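PDB 5Y0E: TssK from Serratia sp. FS14, which probably serves as a trimeric baseplate component of the bacterial type VI secretion system, linking the baseplate to the membrane complex. Local coordinates for residues T184-P189 and N293-F298; L257-L262 and P287-D292; S214-Q219 and D436-A441; H327-A332 and A423-L428. All blocks are in the same frame, centred on the assembly; numbering follows the deposited sequence.

Interaction 1: residues T184-P189 and N293-F298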
loop_
_atom_site.group_PDB
_atom_site.type_symbol
_atom_site.label_atom_id
_atom_site.label_comp_id
_atom_site.label_asym_id
_atom_site.label_seq_id
_atom_site.Cartn_x
_atom_site.Cartn_y
_atom_site.Cartn_z
ATOM N N THR A 184 -2.509 19.207 20.837
ATOM C CA THR A 184 -3.295 18.412 19.912
ATOM C C THR A 184 -2.507 17.890 18.721
ATOM O O THR A 184 -3.061 17.134 17.927
ATOM C CB THR A 184 -4.473 19.220 19.388
ATOM O OG1 THR A 184 -3.983 20.451 18.862
ATOM C CG2 THR A 184 -5.448 19.486 20.487
ATOM N N ALA A 185 -1.260 18.268 18.537
ATOM C CA ALA A 185 -0.551 17.754 17.383
ATOM C C ALA A 185 0.089 16.410 17.647
ATOM O O ALA A 185 0.434 15.715 16.692
ATOM C CB ALA A 185 0.524 18.737 16.926
ATOM N N GLN A 186 0.268 16.032 18.904
ATOM C CA GLN A 186 0.933 14.779 19.205
ATOM C C GLN A 186 -0.003 13.613 18.934
ATOM O O GLN A 186 -1.204 13.685 19.194
ATOM C CB GLN A 186 1.420 14.759 20.644
ATOM C CG GLN A 186 2.503 15.787 20.906
ATOM C CD GLN A 186 3.451 15.984 19.724
ATOM O OE1 GLN A 186 4.402 15.226 19.545
ATOM N NE2 GLN A 186 3.204 17.023 18.925
ATOM N N ILE A 187 0.554 12.556 18.362
ATOM C CA ILE A 187 -0.199 11.387 17.946
ATOM C C ILE A 187 0.273 10.204 18.775
ATOM O O ILE A 187 1.455 9.871 18.754
ATOM C CB ILE A 187 -0.027 11.091 16.450
ATOM C CG1 ILE A 187 -0.561 12.251 15.630
ATOM C CG2 ILE A 187 -0.730 9.814 16.094
ATOM C CD1 ILE A 187 -0.039 12.283 14.242
ATOM N N PRO A 188 -0.605 9.536 19.496
ATOM C CA PRO A 188 -0.210 8.346 20.246
ATOM C C PRO A 188 0.233 7.237 19.313
ATOM O O PRO A 188 -0.116 7.234 18.126
ATOM C CB PRO A 188 -1.492 7.960 20.990
ATOM C CG PRO A 188 -2.354 9.148 20.926
ATOM C CD PRO A 188 -2.017 9.878 19.680
ATOM N N PRO A 189 1.018 6.283 19.797
ATOM C CA PRO A 189 1.255 5.072 19.007
ATOM C C PRO A 189 -0.073 4.397 18.720
ATOM O O PRO A 189 -0.826 4.069 19.627
ATOM C CB PRO A 189 2.150 4.233 19.917
ATOM C CG PRO A 189 1.879 4.742 21.279
ATOM C CD PRO A 189 1.655 6.203 21.113
ATOM N N ASN A 293 6.503 8.210 17.585
ATOM C CA ASN A 293 6.476 9.641 17.337
ATOM C C ASN A 293 5.910 9.926 15.955
ATOM O O ASN A 293 6.612 10.421 15.070
ATOM C CB ASN A 293 7.873 10.237 17.482
ATOM C CG ASN A 293 7.854 11.754 17.594
ATOM O OD1 ASN A 293 6.887 12.427 17.231
ATOM N ND2 ASN A 293 8.928 12.292 18.110
ATOM N N LEU A 294 4.630 9.635 15.777
ATOM C CA LEU A 294 4.053 9.675 14.449
ATOM C C LEU A 294 3.882 11.089 13.945
ATOM O O LEU A 294 4.031 11.323 12.746
ATOM C CB LEU A 294 2.722 8.928 14.434
ATOM C CG LEU A 294 2.856 7.402 14.591
ATOM C CD1 LEU A 294 1.514 6.734 14.763
ATOM C CD2 LEU A 294 3.591 6.778 13.441
ATOM N N ALA A 295 3.595 12.038 14.839
ATOM C CA ALA A 295 3.492 13.438 14.435
ATOM C C ALA A 295 4.785 13.941 13.807
ATOM O O ALA A 295 4.762 14.629 12.783
ATOM C CB ALA A 295 3.114 14.299 15.628
ATOM N N LEU A 296 5.919 13.599 14.393
ATOM C CA LEU A 296 7.187 14.013 13.820
ATOM C C LEU A 296 7.390 13.428 12.434
ATOM O O LEU A 296 7.568 14.165 11.461
ATOM C CB LEU A 296 8.334 13.603 14.726
ATOM C CG LEU A 296 9.664 13.970 14.090
ATOM C CD1 LEU A 296 9.890 15.457 14.189
ATOM C CD2 LEU A 296 10.804 13.212 14.704
ATOM N N CYS A 297 7.378 12.096 12.325
ATOM C CA CYS A 297 7.765 11.463 11.073
ATOM C C CYS A 297 6.709 11.668 10.002
ATOM O O CYS A 297 7.048 11.911 8.846
ATOM C CB CYS A 297 8.079 9.972 11.272
ATOM S SG CYS A 297 6.772 8.842 11.772
ATOM N N PHE A 298 5.431 11.623 10.357
ATOM C CA PHE A 298 4.434 11.988 9.362
ATOM C C PHE A 298 4.508 13.465 9.032
ATOM O O PHE A 298 4.256 13.866 7.891
ATOM C CB PHE A 298 3.024 11.629 9.829
ATOM C CG PHE A 298 2.587 10.261 9.417
ATOM C CD1 PHE A 298 1.960 10.058 8.204
ATOM C CD2 PHE A 298 2.823 9.180 10.233
ATOM C CE1 PHE A 298 1.580 8.795 7.812
ATOM C CE2 PHE A 298 2.449 7.921 9.855
ATOM C CZ PHE A 298 1.826 7.716 8.644
HETATM O O HOH W 1 3.133 11.773 17.702
#
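I187 turns its side chain onto the first turn of helix 294-309, and the two branches of the isoleucine take different neighbours. CG2 lies 3.9 Å from L294 CB, with the two side chains crossing at about a right angle. The other branch ends in CD1, which rests 3.7 Å from A295 N and makes apolar contact with A295 CB. A chi1 of -62° divides them this way: it puts CG2 anti to the backbone N and against L294, and sends CG1 and CD1 to A295. L294 CD1 also comes 3.8 Å from P188 O. This is the tight, buried part, and V198, L199 and F202 of helix 197-222 complete the pocket around I187.

In fold terms, the linker leaving the N-terminal beta region after strand 180-182 is being pinned to the N-terminal end of helix 294-309, one helix of the central helical bundle. N293 caps it: its OD1 accepts from L296 N at 3.2 Å, the donor lying above the carbonyl plane, 46° out of it.

The side toward A185 and Q186 is more exposed and buries little area. Its one close touch is A185 O to A295 CB at 3.2 Å, while Q186 OE1 stays 4.2 Å from A295 CB. No direct hydrogen bond crosses between the segments; a water does the job instead. It accepts from I187 N at 2.8 Å and from A295 N at 2.9 Å, bridging a loop amide to one of the amides at the start of the helix.

Interaction 2: residues L257-L262 and P287-D292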
loop_
_atom_site.group_PDB
_atom_site.type_symbol
_atom_site.label_atom_id
_atom_site.label_comp_id
_atom_site.label_asym_id
_atom_site.label_seq_id
_atom_site.Cartn_x
_atom_site.Cartn_y
_atom_site.Cartn_z
ATOM N N LEU A 257 -6.351 0.195 9.309
ATOM C CA LEU A 257 -5.109 0.403 8.573
ATOM C C LEU A 257 -4.010 0.812 9.539
ATOM O O LEU A 257 -4.122 1.848 10.192
ATOM C CB LEU A 257 -5.309 1.455 7.494
ATOM C CG LEU A 257 -4.070 1.967 6.786
ATOM C CD1 LEU A 257 -3.565 0.911 5.834
ATOM C CD2 LEU A 257 -4.384 3.223 6.040
ATOM N N HIS A 258 -2.970 -0.002 9.631
ATOM C CA HIS A 258 -1.845 0.302 10.496
ATOM C C HIS A 258 -1.004 1.445 9.915
ATOM O O HIS A 258 -0.741 1.478 8.709
ATOM C CB HIS A 258 -0.986 -0.950 10.689
ATOM C CG HIS A 258 0.103 -0.817 11.711
ATOM N ND1 HIS A 258 1.089 0.139 11.642
ATOM C CD2 HIS A 258 0.390 -1.563 12.801
ATOM C CE1 HIS A 258 1.925 -0.011 12.647
ATOM N NE2 HIS A 258 1.519 -1.033 13.371
ATOM N N PRO A 259 -0.572 2.387 10.757
ATOM C CA PRO A 259 0.206 3.548 10.286
ATOM C C PRO A 259 1.479 3.215 9.545
ATOM O O PRO A 259 1.860 3.947 8.637
ATOM C CB PRO A 259 0.535 4.282 11.591
ATOM C CG PRO A 259 -0.542 3.902 12.506
ATOM C CD PRO A 259 -1.001 2.540 12.153
ATOM N N GLU A 260 2.164 2.149 9.916
ATOM C CA GLU A 260 3.404 1.843 9.248
ATOM C C GLU A 260 3.161 1.520 7.797
ATOM O O GLU A 260 3.974 1.852 6.937
ATOM C CB GLU A 260 4.103 0.706 9.957
ATOM C CG GLU A 260 5.365 0.277 9.279
ATOM C CD GLU A 260 5.148 -0.828 8.234
ATOM O OE1 GLU A 260 4.219 -1.654 8.378
ATOM O OE2 GLU A 260 5.908 -0.864 7.269
ATOM N N ARG A 261 2.035 0.911 7.498
ATOM C CA ARG A 261 1.749 0.603 6.122
ATOM C C ARG A 261 1.489 1.877 5.338
ATOM O O ARG A 261 1.989 2.051 4.225
ATOM C CB ARG A 261 0.572 -0.365 6.079
ATOM C CG ARG A 261 0.188 -0.836 4.730
ATOM C CD ARG A 261 -1.084 -1.624 4.803
ATOM N NE ARG A 261 -1.502 -2.052 3.483
ATOM C CZ ARG A 261 -2.732 -2.406 3.179
ATOM N NH1 ARG A 261 -3.655 -2.395 4.104
ATOM N NH2 ARG A 261 -3.029 -2.758 1.950
ATOM N N LEU A 262 0.749 2.797 5.925
ATOM C CA LEU A 262 0.482 4.051 5.249
ATOM C C LEU A 262 1.756 4.859 5.044
ATOM O O LEU A 262 1.926 5.513 4.013
ATOM C CB LEU A 262 -0.522 4.838 6.052
ATOM C CG LEU A 262 -0.951 6.152 5.445
ATOM C CD1 LEU A 262 -1.825 5.959 4.237
ATOM C CD2 LEU A 262 -1.672 6.882 6.510
ATOM N N PRO A 287 12.938 10.840 5.963
ATOM C CA PRO A 287 12.109 10.611 7.144
ATOM C C PRO A 287 12.009 9.121 7.460
ATOM O O PRO A 287 11.839 8.301 6.570
ATOM C CB PRO A 287 10.755 11.199 6.732
ATOM C CG PRO A 287 11.059 12.077 5.627
ATOM C CD PRO A 287 12.192 11.498 4.896
ATOM N N VAL A 288 12.130 8.775 8.734
ATOM C CA VAL A 288 12.173 7.388 9.176
ATOM C C VAL A 288 10.950 7.102 10.034
ATOM O O VAL A 288 10.683 7.821 10.997
ATOM C CB VAL A 288 13.461 7.070 9.949
ATOM C CG1 VAL A 288 13.369 5.665 10.508
ATOM C CG2 VAL A 288 14.687 7.199 9.045
ATOM N N TYR A 289 10.210 6.052 9.686
ATOM C CA TYR A 289 9.048 5.675 10.484
ATOM C C TYR A 289 9.432 5.494 11.941
ATOM O O TYR A 289 10.390 4.799 12.264
ATOM C CB TYR A 289 8.428 4.383 9.964
ATOM C CG TYR A 289 7.199 4.017 10.727
ATOM C CD1 TYR A 289 6.016 4.706 10.526
ATOM C CD2 TYR A 289 7.214 2.997 11.664
ATOM C CE1 TYR A 289 4.899 4.395 11.223
ATOM C CE2 TYR A 289 6.100 2.692 12.361
ATOM C CZ TYR A 289 4.942 3.385 12.132
ATOM O OH TYR A 289 3.819 3.088 12.830
ATOM N N ASP A 290 8.674 6.124 12.816
ATOM C CA ASP A 290 8.867 5.996 14.251
ATOM C C ASP A 290 7.489 5.763 14.836
ATOM O O ASP A 290 6.663 6.681 14.877
ATOM C CB ASP A 290 9.532 7.237 14.853
ATOM C CG ASP A 290 9.897 7.069 16.313
ATOM O OD1 ASP A 290 9.351 6.206 16.994
ATOM O OD2 ASP A 290 10.731 7.827 16.808
ATOM N N HIS A 291 7.242 4.535 15.285
ATOM C CA HIS A 291 5.913 4.208 15.775
ATOM C C HIS A 291 5.533 5.066 16.974
ATOM O O HIS A 291 4.361 5.388 17.157
ATOM C CB HIS A 291 5.835 2.719 16.117
ATOM C CG HIS A 291 4.438 2.212 16.289
ATOM N ND1 HIS A 291 3.506 2.247 15.280
ATOM C CD2 HIS A 291 3.810 1.678 17.360
ATOM C CE1 HIS A 291 2.366 1.755 15.720
ATOM N NE2 HIS A 291 2.525 1.402 16.979
ATOM N N ASP A 292 6.502 5.466 17.786
ATOM C CA ASP A 292 6.213 6.223 18.993
ATOM C C ASP A 292 6.427 7.721 18.819
ATOM O O ASP A 292 6.507 8.438 19.809
ATOM C CB ASP A 292 7.038 5.690 20.162
ATOM C CG ASP A 292 6.652 4.268 20.544
ATOM O OD1 ASP A 292 5.557 4.080 21.098
ATOM O OD2 ASP A 292 7.435 3.334 20.289
#
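Y289 OH, wedged against H258 CE1 and P259 CB, shares a short 2.6 Å hydrogen bond with H291 ND1, and either group could be the donor. E260 N is also near this hydroxyl, but at a poor angle; its proton goes to H258 ND1 instead, 2.9 Å away and nearly straight at 164°. The donor sits in the imidazole plane, so the N-cap bond at the start of helix 259-273 also fixes how the H258 ring is turned. CG of H258 is anti to its backbone N (chi1 -172°), which brings CE1 within 3.6 Å of H291 CE1. The two imidazoles are near parallel but slid apart, with little overlap.

E260 CB makes a CH-pi contact over one face of Y289, 3.9 Å from the ring centroid and 25° off the normal. Beyond CG the glutamate chain bends away from the ring, and its OE2 meets H250 and R261 of the second subunit, so the helix start lies at a trimer interface. H258 NE2 bonds to C41 O and H291 NE2 to W43 O. F263 of helix 259-273 meets the Y289 ring edge-to-face, while L294 of helix 294-309 packs against both P259 and Y289.

Interaction 3: residues S214-Q219 and D436-A441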
loop_
_atom_site.group_PDB
_atom_site.type_symbol
_atom_site.label_atom_id
_atom_site.label_comp_id
_atom_site.label_asym_id
_atom_site.label_seq_id
_atom_site.Cartn_x
_atom_site.Cartn_y
_atom_site.Cartn_z
ATOM N N SER A 214 -5.085 16.411 -9.829
ATOM C CA SER A 214 -5.531 15.514 -10.881
ATOM C C SER A 214 -6.512 16.195 -11.823
ATOM O O SER A 214 -6.411 16.078 -13.045
ATOM C CB SER A 214 -6.183 14.306 -10.235
ATOM O OG SER A 214 -6.105 13.223 -11.095
ATOM N N GLN A 215 -7.502 16.866 -11.263
ATOM C CA GLN A 215 -8.491 17.548 -12.078
ATOM C C GLN A 215 -7.828 18.588 -12.965
ATOM O O GLN A 215 -8.097 18.674 -14.164
ATOM C CB GLN A 215 -9.527 18.191 -11.161
ATOM C CG GLN A 215 -10.699 18.873 -11.826
ATOM C CD GLN A 215 -11.225 20.057 -11.002
ATOM O OE1 GLN A 215 -10.570 20.508 -10.047
ATOM N NE2 GLN A 215 -12.397 20.573 -11.378
ATOM N N GLN A 216 -7.007 19.412 -12.374
ATOM C CA GLN A 216 -6.382 20.459 -13.105
ATOM C C GLN A 216 -5.388 19.973 -14.127
ATOM O O GLN A 216 -5.429 20.385 -15.242
ATOM C CB GLN A 216 -5.755 21.442 -12.131
ATOM C CG GLN A 216 -5.559 22.826 -12.683
ATOM C CD GLN A 216 -4.418 22.885 -13.643
ATOM O OE1 GLN A 216 -3.367 22.341 -13.392
ATOM N NE2 GLN A 216 -4.635 23.517 -14.761
ATOM N N MET A 217 -4.501 19.086 -13.758
ATOM C CA MET A 217 -3.523 18.639 -14.717
ATOM C C MET A 217 -4.125 17.920 -15.898
ATOM O O MET A 217 -3.710 18.121 -16.999
ATOM C CB MET A 217 -2.469 17.798 -14.054
ATOM C CG MET A 217 -1.543 18.607 -13.203
ATOM S SD MET A 217 -0.230 17.642 -12.522
ATOM C CE MET A 217 0.982 17.834 -13.779
ATOM N N SER A 218 -5.138 17.109 -15.663
ATOM C CA SER A 218 -5.782 16.383 -16.726
ATOM C C SER A 218 -6.435 17.301 -17.721
ATOM O O SER A 218 -6.376 17.079 -18.886
ATOM C CB SER A 218 -6.798 15.415 -16.178
ATOM O OG SER A 218 -7.799 16.102 -15.522
ATOM N N GLN A 219 -7.026 18.375 -17.263
ATOM C CA GLN A 219 -7.647 19.287 -18.172
ATOM C C GLN A 219 -6.665 20.031 -19.050
ATOM O O GLN A 219 -6.986 20.384 -20.146
ATOM C CB GLN A 219 -8.551 20.225 -17.411
ATOM C CG GLN A 219 -9.688 19.476 -16.766
ATOM C CD GLN A 219 -10.814 20.365 -16.324
ATOM O OE1 GLN A 219 -10.885 20.749 -15.174
ATOM N NE2 GLN A 219 -11.704 20.680 -17.236
ATOM N N ASP A 436 -17.191 23.810 -15.068
ATOM C CA ASP A 436 -16.055 23.420 -14.253
ATOM C C ASP A 436 -15.837 24.528 -13.244
ATOM O O ASP A 436 -15.911 25.706 -13.595
ATOM C CB ASP A 436 -14.788 23.203 -15.085
ATOM C CG ASP A 436 -13.589 22.832 -14.229
ATOM O OD1 ASP A 436 -13.659 21.815 -13.515
ATOM O OD2 ASP A 436 -12.574 23.560 -14.247
ATOM N N MET A 437 -15.604 24.160 -11.992
ATOM C CA MET A 437 -15.456 25.161 -10.956
ATOM C C MET A 437 -14.282 24.824 -10.067
ATOM O O MET A 437 -13.864 23.673 -9.957
ATOM C CB MET A 437 -16.703 25.310 -10.112
ATOM C CG MET A 437 -17.833 25.944 -10.863
ATOM S SD MET A 437 -19.297 26.217 -9.873
ATOM C CE MET A 437 -19.309 24.740 -8.902
ATOM N N GLU A 438 -13.727 25.863 -9.477
ATOM C CA GLU A 438 -12.732 25.754 -8.437
ATOM C C GLU A 438 -13.134 26.718 -7.339
ATOM O O GLU A 438 -13.659 27.797 -7.611
ATOM C CB GLU A 438 -11.329 26.074 -8.950
ATOM C CG GLU A 438 -10.871 25.170 -10.048
ATOM C CD GLU A 438 -9.442 25.411 -10.468
ATOM O OE1 GLU A 438 -8.816 26.345 -9.955
ATOM O OE2 GLU A 438 -8.935 24.670 -11.323
ATOM N N PHE A 439 -12.914 26.312 -6.103
ATOM C CA PHE A 439 -13.276 27.104 -4.945
ATOM C C PHE A 439 -12.017 27.330 -4.139
ATOM O O PHE A 439 -11.381 26.376 -3.690
ATOM C CB PHE A 439 -14.340 26.398 -4.117
ATOM C CG PHE A 439 -14.987 27.271 -3.121
ATOM C CD1 PHE A 439 -15.928 28.180 -3.507
ATOM C CD2 PHE A 439 -14.655 27.189 -1.793
ATOM C CE1 PHE A 439 -16.526 28.993 -2.592
ATOM C CE2 PHE A 439 -15.258 28.007 -0.866
ATOM C CZ PHE A 439 -16.196 28.905 -1.269
ATOM N N TRP A 440 -11.648 28.582 -3.978
ATOM C CA TRP A 440 -10.417 28.924 -3.300
ATOM C C TRP A 440 -10.679 29.841 -2.122
ATOM O O TRP A 440 -11.600 30.657 -2.138
ATOM C CB TRP A 440 -9.458 29.604 -4.252
ATOM C CG TRP A 440 -8.848 28.709 -5.253
ATOM C CD1 TRP A 440 -9.338 28.396 -6.474
ATOM C CD2 TRP A 440 -7.603 28.031 -5.136
ATOM N NE1 TRP A 440 -8.482 27.557 -7.123
ATOM C CE2 TRP A 440 -7.402 27.325 -6.323
ATOM C CE3 TRP A 440 -6.637 27.954 -4.136
ATOM C CZ2 TRP A 440 -6.290 26.558 -6.542
ATOM C CZ3 TRP A 440 -5.529 27.191 -4.356
ATOM C CH2 TRP A 440 -5.365 26.499 -5.546
ATOM N N ALA A 441 -9.838 29.709 -1.108
ATOM C CA ALA A 441 -9.807 30.612 0.028
ATOM C C ALA A 441 -8.455 31.296 0.041
ATOM O O ALA A 441 -7.431 30.631 -0.120
ATOM C CB ALA A 441 -10.044 29.860 1.327
#
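Q215 reaches across to strand 436-443: its NE2 comes 2.8 Å from D436 OD1, with amide and carboxylate planes turned 73° to each other, and lies 3.7 Å from M437 O. CG anti to the backbone N (chi1 -176°) sends this chain out from the helix toward the aspartate. Q216 touches more lightly, through CG alone, 4.1 Å from E438 OE2; its own amide oxygen bonds to R213. One turn after Q215, Q219 approaches the same aspartate; its extended chain comes from the opposite direction, with amide and carboxylate planes nearly perpendicular. As modelled, Q219 OE1 stands 3.4 Å from D436 OD1, two acceptors facing each other without a bond.

The acids of the strand are held chiefly by other groups. D436 OD2 is bonded to Y403, and E438 OE2 to H400. E438 OE1 takes the indole N-H of W440, 3.1 Å from NE1 and almost perfectly straight at 177°. R395 of the third subunit packs on D436.

The helix and strand axes come no closer than 11.1 Å, so long side chains make the contact. It is a sparse, polar contact between two domains, where a long helix of the central bundle passes the antiparallel sheet of the C-terminal domain.

Interaction 4: residues H327-A332 and A423-L428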
loop_
_atom_site.group_PDB
_atom_site.type_symbol
_atom_site.label_atom_id
_atom_site.label_comp_id
_atom_site.label_asym_id
_atom_site.label_seq_id
_atom_site.Cartn_x
_atom_site.Cartn_y
_atom_site.Cartn_z
ATOM N N HIS A 327 -27.896 16.982 -6.942
ATOM C CA HIS A 327 -27.783 17.584 -8.258
ATOM C C HIS A 327 -27.701 19.093 -8.091
ATOM O O HIS A 327 -28.539 19.694 -7.413
ATOM C CB HIS A 327 -28.956 17.223 -9.162
ATOM C CG HIS A 327 -28.862 17.860 -10.506
ATOM N ND1 HIS A 327 -29.803 18.749 -10.973
ATOM C CD2 HIS A 327 -27.913 17.770 -11.467
ATOM C CE1 HIS A 327 -29.448 19.166 -12.175
ATOM N NE2 HIS A 327 -28.305 18.588 -12.497
ATOM N N GLY A 328 -26.679 19.697 -8.692
ATOM C CA GLY A 328 -26.440 21.113 -8.544
ATOM C C GLY A 328 -25.983 21.557 -7.175
ATOM O O GLY A 328 -25.580 22.717 -7.017
ATOM N N LEU A 329 -26.030 20.686 -6.177
ATOM C CA LEU A 329 -25.583 21.022 -4.838
ATOM C C LEU A 329 -24.168 20.505 -4.625
ATOM O O LEU A 329 -23.873 19.346 -4.936
ATOM C CB LEU A 329 -26.519 20.435 -3.785
ATOM C CG LEU A 329 -26.042 20.718 -2.366
ATOM C CD1 LEU A 329 -26.182 22.183 -2.083
ATOM C CD2 LEU A 329 -26.828 19.910 -1.366
ATOM N N ASN A 330 -23.299 21.371 -4.104
ATOM C CA ASN A 330 -21.961 20.993 -3.677
ATOM C C ASN A 330 -21.726 21.506 -2.268
ATOM O O ASN A 330 -22.380 22.440 -1.802
ATOM C CB ASN A 330 -20.870 21.548 -4.597
ATOM C CG ASN A 330 -20.869 20.903 -5.956
ATOM O OD1 ASN A 330 -20.179 19.916 -6.191
ATOM N ND2 ASN A 330 -21.647 21.465 -6.870
ATOM N N VAL A 331 -20.766 20.893 -1.596
ATOM C CA VAL A 331 -20.436 21.257 -0.232
ATOM C C VAL A 331 -18.932 21.388 -0.132
ATOM O O VAL A 331 -18.198 20.455 -0.474
ATOM C CB VAL A 331 -20.963 20.232 0.776
ATOM C CG1 VAL A 331 -20.288 20.421 2.104
ATOM C CG2 VAL A 331 -22.437 20.411 0.934
ATOM N N ALA A 332 -18.480 22.536 0.325
ATOM C CA ALA A 332 -17.065 22.815 0.521
ATOM C C ALA A 332 -16.836 22.900 2.020
ATOM O O ALA A 332 -17.069 23.942 2.632
ATOM C CB ALA A 332 -16.654 24.106 -0.178
ATOM N N ALA A 423 -18.893 24.739 6.740
ATOM C CA ALA A 423 -18.894 24.295 5.359
ATOM C C ALA A 423 -19.762 25.229 4.550
ATOM O O ALA A 423 -20.798 25.688 5.030
ATOM C CB ALA A 423 -19.416 22.863 5.228
ATOM N N PHE A 424 -19.332 25.507 3.332
ATOM C CA PHE A 424 -20.182 26.209 2.397
ATOM C C PHE A 424 -21.107 25.221 1.716
ATOM O O PHE A 424 -20.736 24.080 1.436
ATOM C CB PHE A 424 -19.361 26.919 1.326
ATOM C CG PHE A 424 -18.527 28.059 1.824
ATOM C CD1 PHE A 424 -17.265 27.840 2.336
ATOM C CD2 PHE A 424 -18.980 29.358 1.718
ATOM C CE1 PHE A 424 -16.490 28.892 2.756
ATOM C CE2 PHE A 424 -18.213 30.405 2.140
ATOM C CZ PHE A 424 -16.964 30.174 2.651
ATOM N N ALA A 425 -22.312 25.676 1.428
ATOM C CA ALA A 425 -23.214 24.943 0.562
ATOM C C ALA A 425 -23.474 25.786 -0.671
ATOM O O ALA A 425 -23.737 26.987 -0.563
ATOM C CB ALA A 425 -24.521 24.604 1.272
ATOM N N LEU A 426 -23.380 25.163 -1.836
ATOM C CA LEU A 426 -23.596 25.844 -3.101
ATOM C C LEU A 426 -24.595 25.046 -3.911
ATOM O O LEU A 426 -24.408 23.845 -4.120
ATOM C CB LEU A 426 -22.301 26.003 -3.901
ATOM C CG LEU A 426 -21.088 26.674 -3.256
ATOM C CD1 LEU A 426 -20.256 25.695 -2.462
ATOM C CD2 LEU A 426 -20.249 27.343 -4.325
ATOM N N HIS A 427 -25.629 25.725 -4.394
ATOM C CA HIS A 427 -26.664 25.136 -5.228
ATOM C C HIS A 427 -26.807 26.018 -6.439
ATOM O O HIS A 427 -26.851 27.219 -6.316
ATOM C CB HIS A 427 -27.986 25.094 -4.497
ATOM C CG HIS A 427 -29.113 24.571 -5.322
ATOM N ND1 HIS A 427 -29.831 25.363 -6.185
ATOM C CD2 HIS A 427 -29.654 23.336 -5.409
ATOM C CE1 HIS A 427 -30.764 24.638 -6.771
ATOM N NE2 HIS A 427 -30.679 23.404 -6.315
ATOM N N LEU A 428 -26.957 25.427 -7.607
ATOM C CA LEU A 428 -26.987 26.213 -8.823
ATOM C C LEU A 428 -28.101 25.736 -9.738
ATOM O O LEU A 428 -28.205 24.540 -10.015
ATOM C CB LEU A 428 -25.639 26.116 -9.535
ATOM C CG LEU A 428 -25.643 26.588 -10.990
ATOM C CD1 LEU A 428 -25.756 28.093 -11.054
ATOM C CD2 LEU A 428 -24.399 26.117 -11.676
#
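Two neighbouring strands of the C-terminal domain's eight-stranded antiparallel sheet, 329-333 and 423-428, pair here as a regular ladder. N330 and L426 form one hydrogen-bonded pair: N330 N to L426 O is 2.7 Å, and L426 N returns to N330 O at 2.9 Å. A332 and F424 form the next, with F424 N to A332 O at 2.8 Å. At the far end the ladder frays, since L428 N to G328 O is a weak bond with an angle of only 131°. G328 has a positive phi and leads into the strand from the turn.

Between these rungs, L329-H427 and V331-A425 are non-hydrogen-bonded pairs whose side chains share one face. On it, V331 CG1 meets A423 CB at 4.1 Å. The other face carries N330, A332, F424 and L426; L322 of the adjoining strand packs against L426 and A332, while F345 and F439 meet the F424 ring. Strand 366-370 flanks 423-428 on its other edge.

L329 has CG anti to the backbone N; chi1 177° together with chi2 69° turns CD1 in over the partner backbone, 3.2 Å from L426 O.

The four contacts fall into two groups. Interactions 1 and 2 have centres about 10 Å apart and touch at the start of helix 294-309: C297 SG lies 3.5 Å from D290 N, and C297 CB packs on V288. Interactions 3 and 4, centres about 16 Å apart, share the C-terminal sheet, where F439 CE2 meets F424 CD1 at 3.8 Å. The groups are separated by 31 to 36 Å between centres, but helix 197-222 spans them, packing on I187 at one end and carrying Q215 at the other. A sulfate, probably from the crystallisation liquor, lies about 6 Å from the E260 side chain, near the subunit interface of interaction 2.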